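Local structure of cytochrome c-552 Ks_3358 (Candidatus Kuenenia stuttgartiensis, 5MXZ) at residues I49-Q52 with I53-T57; K7-L10 with Q11-T15; A38-Q41 with A42-S45. The protein binds heme c covalently and probably serves as an electron carrier, as small c-type cytochromes generally do. The protein carries 1 engineered substitution. All blocks are in the same frame, centred on the assembly; numbering follows the deposited sequence.

How the contacts relate
The three contacts follow one another along the chain and neither nest nor cross. Each is local and lies at the C-terminal end of a helix, so none closes a long loop. Contact 2 comes first, at the end of helix 5-12, where the chain enters the heme attachment sequence. Contact 3 ends helix 38-43 beside a heme propionate. Contact 1 ends helix 46-55, the next helix in the chain. Contacts 1 and 3 touch directly, with Ile49 CG1 3.7 Å from Thr44 CG2. Contacts 2 and 3 lie on opposite sides of the chain's centre. The heme joins all three, because each of them touches it.

Contact 1: residues I49-Q52 with I53-T57; sequences IIEQ and INEGT. With ZN (zinc ion), chain H; HEC (heme c), chain B.
Ile49 and Ile53 lie side by side on helix 46-55, one turn apart, at the C-terminal end of a helix in this cytochrome c fold. Ile49 CG2 is 3.9 Å from Ile53 CD1. The same flank meets the porphyrin, where Ile53 CG1 sits 3.6 Å from heme methyl CMB. Ile50 points the same way as Asn54, and its CG2 lies 3.7 Å from Asn54 ND2. Ile50 and Asn54 both also touch Val73 of helix 70-75.

Glu51 reaches outward on an extended chain. Its OE2 binds a zinc ion at a long 2.5 Å and also accepts a hydrogen bond from Arg48. Glu51 OE1 comes within 3.5 Å of Glu55 OE2, with the two carboxylate planes turned 54° apart. The zinc and Arg48 probably offset the repulsion between these acids.

Gln52 turns inward to the heme. With CG anti to the backbone N, Gln52 CG rests on the porphyrin, 3.4 Å from C2A. The bend at chi2 (67°) then sends the amide toward Thr57. Gln52 OE1 accepts from Arg48 and from a water that also donates to Gly56 O. The backbone oxygen of Gln52 takes the last helical bond, from Gly56 N. Gly56 then leaves the helix with positive phi, which brings Thr57 round beside the heme. Gln52 NE2 donates to Thr57 OG1 at 2.8 Å, nearly straight at 167° and in the amide plane. Thr57 OG1 in turn donates a hydrogen bond to heme propionate atom O1D, 2.7 Å away.

Contact 2: residues K7-L10 with Q11-T15; sequences KLFL and QHCKT. Engineered in segment 7-10: Phe9 (natural residue Tyr). With ZN (zinc ion), chain J; HEC (heme c), chain B.
Phe9, an engineered residue that replaces the natural tyrosine, packs against Cys13 at the end of helix 5-12. Here the chain enters the CXXCH heme-binding motif, which runs from Cys13 through Cys16 to the iron ligand His17. This is the tight side. Cys13 CB makes a CH-pi contact over one face of the Phe9 ring, 3.7 Å from its centroid. Cys13 SG approaches the ring obliquely and is bonded covalently to heme CAB at 1.8 Å. Phe9 O accepts from both Cys13 N and Lys14 N, each at 2.9 Å. This pair of hydrogen bonds closes the helix and holds the thioether cysteine beside the ring. Phe9 also touches His17.

The solvent side is looser. Leu10 and Lys14 only brush each other, with Leu10 CD2 4.1 Å from Lys14 CD. Lys7 CE lies 3.6 Å from Gln11 NE2, an amide carried on an extended chain. Gln11 OE1 approaches a zinc ion at a long 2.9 Å. His12 binds the same zinc, and one edge of its ring lies beside the helix backbone, with CD2 3.3 Å from Leu8 O. His12 NE2 meets the zinc at 2.4 Å.

Contact 3: residues A38-Q41 with A42-S45; sequences AEWQ and AKTS. With HEC (heme c), chain B; EDO (1,2-ethanediol), chain R.
Trp40 and Thr44 make the central pair, one helical turn apart at the end of helix 38-43. The threonine side chain lies over one face of the indole. Thr44 CB makes a CH-pi contact 4.2 Å from the centroid of the six-membered ring, 17° off its normal. Thr44 CG2 reaches the benzo side, 3.7 Å from Trp40 CZ2. Thr44 OG1 sits above the same face, but it donates its hydrogen bond to Trp40 O, 2.7 Å away. Thr44 thus meets both the ring and the carbonyl of Trp40. At the indole edge, Trp40 NE1 donates to heme propionate atom O1A at 3.0 Å. Trp40 CG lies anti to the backbone N (chi1 -179°), which carries the ring away from the helix and toward that propionate. The methylene chain of Lys43 crosses the indole at about a right angle, with CE 4.1 Å from Trp40 CD1.

The next shell is the backbone. Ala42 N bonds to Ala38 O at 2.9 Å, and Lys43 N bonds to Glu39 O. A weak bond from Thr44 N to Gln41 O, 3.4 Å long, marks where the helix gives way. At the start of the helix, Asp37 OD1 accepts from Trp40 N.

Farther out, the ring of Phe35 meets the indole with the planes about 30° apart. The amide of Gln41 donates to Phe35 O and Val80 O and accepts from Arg81, which also bonds Thr44 O. These bonds tie the helix end to the C-terminal part of the chain. Ser45 then caps Arg48 N through its OG. Helix 46-55 begins there, and its Ile49 also packs on Trp40, so the two consecutive helices meet beside the heme.

Contact 1: residues I49-Q52 with I53-T57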
loop_
_atom_site.group_PDB
_atom_site.type_symbol
_atom_site.label_atom_id
_atom_site.label_comp_id
_atom_site.label_asym_id
_atom_site.label_seq_id
_atom_site.Cartn_x
_atom_site.Cartn_y
_atom_site.Cartn_z
ATOM N N ILE A 49 -8.338 -0.187 0.600
ATOM C CA ILE A 49 -6.911 -0.070 0.915
ATOM C C ILE A 49 -6.543 -0.965 2.113
ATOM O O ILE A 49 -5.595 -1.752 2.027
ATOM C CB ILE A 49 -6.479 1.412 1.129
ATOM C CG1 ILE A 49 -6.617 2.214 -0.186
ATOM C CG2 ILE A 49 -5.048 1.504 1.664
ATOM C CD1 ILE A 49 -6.627 3.729 -0.033
ATOM N N ILE A 50 -7.322 -0.861 3.192
ATOM C CA ILE A 50 -7.120 -1.652 4.417
ATOM C C ILE A 50 -7.234 -3.155 4.133
ATOM O O ILE A 50 -6.358 -3.931 4.545
ATOM C CB ILE A 50 -8.063 -1.183 5.568
ATOM C CG1 ILE A 50 -7.631 0.206 6.062
ATOM C CG2 ILE A 50 -8.066 -2.168 6.739
ATOM C CD1 ILE A 50 -8.744 1.046 6.668
ATOM N N GLU A 51 -8.282 -3.552 3.408
ATOM C CA GLU A 51 -8.472 -4.958 3.038
ATOM C C GLU A 51 -7.286 -5.487 2.230
ATOM O O GLU A 51 -6.809 -6.598 2.486
ATOM C CB GLU A 51 -9.782 -5.183 2.274
ATOM C CG GLU A 51 -10.116 -6.665 2.119
ATOM C CD GLU A 51 -11.321 -6.951 1.243
ATOM O OE1 GLU A 51 -12.160 -7.781 1.656
ATOM O OE2 GLU A 51 -11.420 -6.379 0.135
ATOM N N GLN A 52 -6.810 -4.675 1.284
ATOM C CA GLN A 52 -5.668 -5.047 0.449
ATOM C C GLN A 52 -4.401 -5.284 1.263
ATOM O O GLN A 52 -3.708 -6.274 1.030
ATOM C CB GLN A 52 -5.424 -4.023 -0.656
ATOM C CG GLN A 52 -4.314 -4.432 -1.624
ATOM C CD GLN A 52 -4.671 -5.641 -2.473
ATOM O OE1 GLN A 52 -5.824 -5.808 -2.895
ATOM N NE2 GLN A 52 -3.683 -6.496 -2.727
ATOM N N ILE A 53 -4.107 -4.390 2.212
ATOM C CA ILE A 53 -2.948 -4.561 3.106
ATOM C C ILE A 53 -3.143 -5.830 3.953
ATOM O O ILE A 53 -2.231 -6.653 4.053
ATOM C CB ILE A 53 -2.698 -3.320 4.004
ATOM C CG1 ILE A 53 -2.529 -2.063 3.140
ATOM C CG2 ILE A 53 -1.478 -3.523 4.913
ATOM C CD1 ILE A 53 -2.753 -0.750 3.868
ATOM N N ASN A 54 -4.340 -5.994 4.514
ATOM C CA ASN A 54 -4.658 -7.163 5.343
ATOM C C ASN A 54 -4.547 -8.500 4.611
ATOM O O ASN A 54 -3.895 -9.432 5.105
ATOM C CB ASN A 54 -6.051 -7.028 5.962
ATOM C CG ASN A 54 -6.068 -6.123 7.178
ATOM O OD1 ASN A 54 -5.032 -5.848 7.797
ATOM N ND2 ASN A 54 -7.261 -5.661 7.538
ATOM N N GLU A 55 -5.155 -8.583 3.433
ATOM C CA GLU A 55 -5.335 -9.871 2.762
ATOM C C GLU A 55 -4.406 -10.120 1.583
ATOM O O GLU A 55 -4.148 -11.274 1.238
ATOM C CB GLU A 55 -6.787 -10.038 2.321
ATOM C CG GLU A 55 -7.767 -10.145 3.480
ATOM C CD GLU A 55 -9.205 -9.952 3.050
ATOM O OE1 GLU A 55 -10.047 -9.687 3.929
ATOM O OE2 GLU A 55 -9.505 -10.051 1.836
ATOM N N GLY A 56 -3.910 -9.044 0.975
ATOM C CA GLY A 56 -3.101 -9.132 -0.237
ATOM C C GLY A 56 -3.893 -9.656 -1.421
ATOM O O GLY A 56 -5.128 -9.573 -1.448
ATOM N N THR A 57 -3.161 -10.190 -2.395
ATOM C CA THR A 57 -3.719 -10.783 -3.604
ATOM C C THR A 57 -2.820 -11.973 -3.947
ATOM O O THR A 57 -1.603 -11.788 -4.085
ATOM C CB THR A 57 -3.741 -9.772 -4.780
ATOM O OG1 THR A 57 -4.515 -8.623 -4.413
ATOM C CG2 THR A 57 -4.340 -10.398 -6.052
HETATM ZN ZN ZN H . -13.640 -7.073 -0.901
HETATM FE FE HEC B . 0.706 -3.772 -2.476
HETATM C CHA HEC B . -1.931 -3.777 -4.683
HETATM C CHB HEC B . -0.745 -1.217 -0.693
HETATM C CHC HEC B . 3.063 -4.220 0.002
HETATM C CHD HEC B . 2.539 -5.697 -4.627
HETATM N NA HEC B . -1.073 -2.693 -2.648
HETATM C C1A HEC B . -1.984 -2.762 -3.628
HETATM C C2A HEC B . -3.127 -1.834 -3.501
HETATM C C3A HEC B . -2.788 -1.062 -2.300
HETATM C C4A HEC B . -1.499 -1.676 -1.878
HETATM C CMA HEC B . -3.570 0.060 -1.658
HETATM C CAA HEC B . -4.289 -1.711 -4.451
HETATM C CBA HEC B . -5.648 -2.167 -3.992
HETATM C CGA HEC B . -6.634 -1.705 -5.048
HETATM O O1A HEC B . -6.241 -1.122 -6.084
HETATM O O2A HEC B . -7.833 -1.927 -4.845
HETATM N NB HEC B . 1.085 -2.880 -0.623
HETATM C C1B HEC B . 0.420 -1.841 -0.056
HETATM C C2B HEC B . 0.925 -1.394 1.273
HETATM C C3B HEC B . 2.055 -2.318 1.446
HETATM C C4B HEC B . 2.078 -3.158 0.237
HETATM C CMB HEC B . 0.421 -0.289 2.165
HETATM C CAB HEC B . 2.975 -2.420 2.589
HETATM C CBB HEC B . 2.371 -2.918 3.884
HETATM N NC HEC B . 2.510 -4.816 -2.319
HETATM C C1C HEC B . 3.376 -4.851 -1.286
HETATM C C2C HEC B . 4.619 -5.646 -1.513
HETATM C C3C HEC B . 4.422 -6.084 -2.902
HETATM C C4C HEC B . 3.125 -5.499 -3.302
HETATM C CMC HEC B . 5.760 -5.908 -0.563
HETATM C CAC HEC B . 5.351 -6.894 -3.751
HETATM C CBC HEC B . 5.716 -8.289 -3.312
HETATM N ND HEC B . 0.341 -4.627 -4.336
HETATM C C1D HEC B . 1.178 -5.379 -5.076
HETATM C C2D HEC B . 0.628 -5.856 -6.363
HETATM C C3D HEC B . -0.718 -5.267 -6.379
HETATM C C4D HEC B . -0.758 -4.538 -5.095
HETATM C CMD HEC B . 1.288 -6.714 -7.411
HETATM C CAD HEC B . -1.813 -5.395 -7.401
HETATM C CBD HEC B . -2.765 -6.452 -6.816
HETATM C CGD HEC B . -4.221 -6.024 -6.708
HETATM O O1D HEC B . -5.076 -6.899 -6.428
HETATM O O2D HEC B . -4.560 -4.831 -6.894
HETATM O O HOH W 1 -7.412 -7.898 -1.084
#

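Contact 2: residues K7-L10 with Q11-T15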
loop_
_atom_site.group_PDB
_atom_site.type_symbol
_atom_site.label_atom_id
_atom_site.label_comp_id
_atom_site.label_asym_id
_atom_site.label_seq_id
_atom_site.Cartn_x
_atom_site.Cartn_y
_atom_site.Cartn_z
ATOM N N LYS A 7 7.379 5.219 8.094
ATOM C CA LYS A 7 8.396 4.243 8.525
ATOM C C LYS A 7 7.951 2.807 8.220
ATOM O O LYS A 7 8.751 1.995 7.751
ATOM C CB LYS A 7 8.765 4.424 10.011
ATOM C CG LYS A 7 9.834 3.456 10.518
ATOM C CD LYS A 7 10.709 4.033 11.625
ATOM C CE LYS A 7 11.851 3.072 11.946
ATOM N NZ LYS A 7 12.836 3.607 12.929
ATOM N N LEU A 8 6.669 2.516 8.467
ATOM C CA LEU A 8 6.071 1.223 8.113
ATOM C C LEU A 8 6.092 0.977 6.607
ATOM O O LEU A 8 6.374 -0.141 6.168
ATOM C CB LEU A 8 4.632 1.112 8.639
ATOM C CG LEU A 8 4.397 1.043 10.147
ATOM C CD1 LEU A 8 2.924 1.299 10.430
ATOM C CD2 LEU A 8 4.852 -0.286 10.743
ATOM N N PHE A 9 5.811 2.024 5.827
ATOM C CA PHE A 9 5.797 1.935 4.366
ATOM C C PHE A 9 7.185 1.629 3.804
ATOM O O PHE A 9 7.321 0.809 2.899
ATOM C CB PHE A 9 5.245 3.221 3.744
ATOM C CG PHE A 9 4.954 3.109 2.270
ATOM C CD1 PHE A 9 3.704 2.668 1.821
ATOM C CD2 PHE A 9 5.921 3.455 1.324
ATOM C CE1 PHE A 9 3.426 2.566 0.460
ATOM C CE2 PHE A 9 5.651 3.347 -0.037
ATOM C CZ PHE A 9 4.402 2.904 -0.469
ATOM N N LEU A 10 8.200 2.301 4.350
ATOM C CA LEU A 10 9.592 2.104 3.947
ATOM C C LEU A 10 10.095 0.703 4.303
ATOM O O LEU A 10 10.899 0.124 3.566
ATOM C CB LEU A 10 10.496 3.191 4.560
ATOM C CG LEU A 10 10.271 4.670 4.190
ATOM C CD1 LEU A 10 11.075 5.607 5.082
ATOM C CD2 LEU A 10 10.557 4.950 2.719
ATOM N N GLN A 11 9.597 0.170 5.420
ATOM C CA GLN A 11 9.929 -1.174 5.901
ATOM C C GLN A 11 9.243 -2.292 5.118
ATOM O O GLN A 11 9.855 -3.333 4.872
ATOM C CB GLN A 11 9.560 -1.321 7.383
ATOM C CG GLN A 11 10.538 -0.699 8.376
ATOM C CD GLN A 11 9.978 -0.577 9.797
ATOM O OE1 GLN A 11 8.808 -0.886 10.067
ATOM N NE2 GLN A 11 10.824 -0.120 10.719
ATOM N N HIS A 12 7.977 -2.083 4.741
ATOM C CA HIS A 12 7.114 -3.177 4.269
ATOM C C HIS A 12 6.585 -3.079 2.836
ATOM O O HIS A 12 6.155 -4.090 2.276
ATOM C CB HIS A 12 5.922 -3.360 5.217
ATOM C CG HIS A 12 6.310 -3.719 6.619
ATOM N ND1 HIS A 12 6.740 -4.979 6.974
ATOM C CD2 HIS A 12 6.330 -2.980 7.754
ATOM C CE1 HIS A 12 7.005 -5.004 8.269
ATOM N NE2 HIS A 12 6.764 -3.803 8.766
ATOM N N CYS A 13 6.599 -1.883 2.252
ATOM C CA CYS A 13 5.852 -1.635 1.008
ATOM C C CYS A 13 6.689 -1.078 -0.139
ATOM O O CYS A 13 6.380 -1.320 -1.310
ATOM C CB CYS A 13 4.678 -0.683 1.271
ATOM S SG CYS A 13 3.824 -0.873 2.860
ATOM N N LYS A 14 7.731 -0.327 0.223
ATOM C CA LYS A 14 8.623 0.391 -0.697
ATOM C C LYS A 14 9.236 -0.487 -1.804
ATOM O O LYS A 14 9.450 -0.000 -2.923
ATOM C CB LYS A 14 9.705 1.117 0.128
ATOM C CG LYS A 14 10.894 1.694 -0.623
ATOM C CD LYS A 14 12.031 2.014 0.339
ATOM C CE LYS A 14 13.375 1.501 -0.168
ATOM N NZ LYS A 14 13.792 2.084 -1.477
ATOM N N THR A 15 9.485 -1.766 -1.490
ATOM C CA THR A 15 10.104 -2.695 -2.440
ATOM C C THR A 15 9.243 -2.946 -3.687
ATOM O O THR A 15 9.772 -3.265 -4.744
ATOM C CB THR A 15 10.580 -4.019 -1.779
ATOM O OG1 THR A 15 11.369 -4.763 -2.716
ATOM C CG2 THR A 15 9.409 -4.888 -1.294
HETATM ZN ZN ZN J . 7.994 -3.629 10.772
HETATM FE FE HEC B . 0.706 -3.772 -2.476
HETATM C CHA HEC B . -1.931 -3.777 -4.683
HETATM C CHB HEC B . -0.745 -1.217 -0.693
HETATM C CHC HEC B . 3.063 -4.220 0.002
HETATM C CHD HEC B . 2.539 -5.697 -4.627
HETATM N NA HEC B . -1.073 -2.693 -2.648
HETATM C C1A HEC B . -1.984 -2.762 -3.628
HETATM C C2A HEC B . -3.127 -1.834 -3.501
HETATM C C3A HEC B . -2.788 -1.062 -2.300
HETATM C C4A HEC B . -1.499 -1.676 -1.878
HETATM C CMA HEC B . -3.570 0.060 -1.658
HETATM C CAA HEC B . -4.289 -1.711 -4.451
HETATM C CBA HEC B . -5.648 -2.167 -3.992
HETATM C CGA HEC B . -6.634 -1.705 -5.048
HETATM O O1A HEC B . -6.241 -1.122 -6.084
HETATM O O2A HEC B . -7.833 -1.927 -4.845
HETATM N NB HEC B . 1.085 -2.880 -0.623
HETATM C C1B HEC B . 0.420 -1.841 -0.056
HETATM C C2B HEC B . 0.925 -1.394 1.273
HETATM C C3B HEC B . 2.055 -2.318 1.446
HETATM C C4B HEC B . 2.078 -3.158 0.237
HETATM C CMB HEC B . 0.421 -0.289 2.165
HETATM C CAB HEC B . 2.975 -2.420 2.589
HETATM C CBB HEC B . 2.371 -2.918 3.884
HETATM N NC HEC B . 2.510 -4.816 -2.319
HETATM C C1C HEC B . 3.376 -4.851 -1.286
HETATM C C2C HEC B . 4.619 -5.646 -1.513
HETATM C C3C HEC B . 4.422 -6.084 -2.902
HETATM C C4C HEC B . 3.125 -5.499 -3.302
HETATM C CMC HEC B . 5.760 -5.908 -0.563
HETATM C CAC HEC B . 5.351 -6.894 -3.751
HETATM C CBC HEC B . 5.716 -8.289 -3.312
HETATM N ND HEC B . 0.341 -4.627 -4.336
HETATM C C1D HEC B . 1.178 -5.379 -5.076
HETATM C C2D HEC B . 0.628 -5.856 -6.363
HETATM C C3D HEC B . -0.718 -5.267 -6.379
HETATM C C4D HEC B . -0.758 -4.538 -5.095
HETATM C CMD HEC B . 1.288 -6.714 -7.411
HETATM C CAD HEC B . -1.813 -5.395 -7.401
HETATM C CBD HEC B . -2.765 -6.452 -6.816
HETATM C CGD HEC B . -4.221 -6.024 -6.708
HETATM O O1D HEC B . -5.076 -6.899 -6.428
HETATM O O2D HEC B . -4.560 -4.831 -6.894
#

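Contact 3: residues A38-Q41 with A42-S45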
loop_
_atom_site.group_PDB
_atom_site.type_symbol
_atom_site.label_atom_id
_atom_site.label_comp_id
_atom_site.label_asym_id
_atom_site.label_seq_id
_atom_site.Cartn_x
_atom_site.Cartn_y
_atom_site.Cartn_z
ATOM N N ALA A 38 -5.051 10.405 -9.674
ATOM C CA ALA A 38 -6.270 11.051 -9.179
ATOM C C ALA A 38 -7.516 10.169 -9.293
ATOM O O ALA A 38 -8.287 10.082 -8.328
ATOM C CB ALA A 38 -6.493 12.388 -9.876
ATOM N N GLU A 39 -7.690 9.520 -10.452
ATOM C CA GLU A 39 -8.828 8.631 -10.705
ATOM C C GLU A 39 -8.829 7.423 -9.766
ATOM O O GLU A 39 -9.872 7.071 -9.203
ATOM C CB GLU A 39 -8.860 8.169 -12.169
ATOM C CG GLU A 39 -9.250 9.242 -13.178
ATOM C CD GLU A 39 -8.050 9.979 -13.748
ATOM O OE1 GLU A 39 -6.962 9.929 -13.135
ATOM O OE2 GLU A 39 -8.196 10.610 -14.816
ATOM N N TRP A 40 -7.658 6.793 -9.606
ATOM C CA TRP A 40 -7.525 5.642 -8.706
ATOM C C TRP A 40 -7.864 6.036 -7.269
ATOM O O TRP A 40 -8.636 5.343 -6.612
ATOM C CB TRP A 40 -6.135 4.980 -8.764
ATOM C CG TRP A 40 -6.074 3.786 -7.833
ATOM C CD1 TRP A 40 -6.533 2.520 -8.092
ATOM C CD2 TRP A 40 -5.588 3.765 -6.485
ATOM N NE1 TRP A 40 -6.340 1.712 -6.999
ATOM C CE2 TRP A 40 -5.767 2.448 -5.995
ATOM C CE3 TRP A 40 -5.011 4.731 -5.641
ATOM C CZ2 TRP A 40 -5.390 2.067 -4.698
ATOM C CZ3 TRP A 40 -4.631 4.350 -4.345
ATOM C CH2 TRP A 40 -4.824 3.023 -3.891
ATOM N N GLN A 41 -7.301 7.152 -6.808
ATOM C CA GLN A 41 -7.531 7.647 -5.453
ATOM C C GLN A 41 -9.014 7.938 -5.204
ATOM O O GLN A 41 -9.566 7.523 -4.179
ATOM C CB GLN A 41 -6.680 8.892 -5.174
ATOM C CG GLN A 41 -5.169 8.678 -5.153
ATOM C CD GLN A 41 -4.662 7.963 -3.911
ATOM O OE1 GLN A 41 -5.387 7.795 -2.925
ATOM N NE2 GLN A 41 -3.408 7.536 -3.955
ATOM N N ALA A 42 -9.649 8.613 -6.167
ATOM C CA ALA A 42 -11.072 8.984 -6.099
ATOM C C ALA A 42 -12.025 7.782 -6.027
ATOM O O ALA A 42 -13.030 7.823 -5.305
ATOM C CB ALA A 42 -11.433 9.884 -7.277
ATOM N N LYS A 43 -11.701 6.718 -6.763
ATOM C CA LYS A 43 -12.542 5.514 -6.819
ATOM C C LYS A 43 -12.257 4.474 -5.724
ATOM O O LYS A 43 -13.032 3.528 -5.555
ATOM C CB LYS A 43 -12.487 4.867 -8.216
ATOM C CG LYS A 43 -11.213 4.095 -8.532
ATOM C CD LYS A 43 -11.274 3.442 -9.906
ATOM C CE LYS A 43 -9.923 2.855 -10.285
ATOM N NZ LYS A 43 -9.926 2.251 -11.650
ATOM N N THR A 44 -11.152 4.642 -4.997
ATOM C CA THR A 44 -10.722 3.656 -4.003
ATOM C C THR A 44 -11.032 4.131 -2.592
ATOM O O THR A 44 -10.608 5.217 -2.187
ATOM C CB THR A 44 -9.222 3.319 -4.156
ATOM O OG1 THR A 44 -8.958 2.946 -5.514
ATOM C CG2 THR A 44 -8.805 2.183 -3.226
ATOM N N SER A 45 -11.785 3.310 -1.861
ATOM C CA SER A 45 -12.154 3.598 -0.475
ATOM C C SER A 45 -11.025 3.218 0.472
ATOM O O SER A 45 -10.182 2.375 0.133
ATOM C CB SER A 45 -13.420 2.825 -0.081
ATOM O OG SER A 45 -13.145 1.438 0.051
HETATM FE FE HEC B . 0.706 -3.772 -2.476
HETATM C CHA HEC B . -1.931 -3.777 -4.683
HETATM C CHB HEC B . -0.745 -1.217 -0.693
HETATM C CHC HEC B . 3.063 -4.220 0.002
HETATM C CHD HEC B . 2.539 -5.697 -4.627
HETATM N NA HEC B . -1.073 -2.693 -2.648
HETATM C C1A HEC B . -1.984 -2.762 -3.628
HETATM C C2A HEC B . -3.127 -1.834 -3.501
HETATM C C3A HEC B . -2.788 -1.062 -2.300
HETATM C C4A HEC B . -1.499 -1.676 -1.878
HETATM C CMA HEC B . -3.570 0.060 -1.658
HETATM C CAA HEC B . -4.289 -1.711 -4.451
HETATM C CBA HEC B . -5.648 -2.167 -3.992
HETATM C CGA HEC B . -6.634 -1.705 -5.048
HETATM O O1A HEC B . -6.241 -1.122 -6.084
HETATM O O2A HEC B . -7.833 -1.927 -4.845
HETATM N NB HEC B . 1.085 -2.880 -0.623
HETATM C C1B HEC B . 0.420 -1.841 -0.056
HETATM C C2B HEC B . 0.925 -1.394 1.273
HETATM C C3B HEC B . 2.055 -2.318 1.446
HETATM C C4B HEC B . 2.078 -3.158 0.237
HETATM C CMB HEC B . 0.421 -0.289 2.165
HETATM C CAB HEC B . 2.975 -2.420 2.589
HETATM C CBB HEC B . 2.371 -2.918 3.884
HETATM N NC HEC B . 2.510 -4.816 -2.319
HETATM C C1C HEC B . 3.376 -4.851 -1.286
HETATM C C2C HEC B . 4.619 -5.646 -1.513
HETATM C C3C HEC B . 4.422 -6.084 -2.902
HETATM C C4C HEC B . 3.125 -5.499 -3.302
HETATM C CMC HEC B . 5.760 -5.908 -0.563
HETATM C CAC HEC B . 5.351 -6.894 -3.751
HETATM C CBC HEC B . 5.716 -8.289 -3.312
HETATM N ND HEC B . 0.341 -4.627 -4.336
HETATM C C1D HEC B . 1.178 -5.379 -5.076
HETATM C C2D HEC B . 0.628 -5.856 -6.363
HETATM C C3D HEC B . -0.718 -5.267 -6.379
HETATM C C4D HEC B . -0.758 -4.538 -5.095
HETATM C CMD HEC B . 1.288 -6.714 -7.411
HETATM C CAD HEC B . -1.813 -5.395 -7.401
HETATM C CBD HEC B . -2.765 -6.452 -6.816
HETATM C CGD HEC B . -4.221 -6.024 -6.708
HETATM O O1D HEC B . -5.076 -6.899 -6.428
HETATM O O2D HEC B . -4.560 -4.831 -6.894
HETATM C C1 EDO R . -14.350 6.602 -1.318
HETATM O O1 EDO R . -14.642 5.641 -2.340
HETATM C C2 EDO R . -13.757 7.851 -1.960
HETATM O O2 EDO R . -12.485 7.537 -2.543
#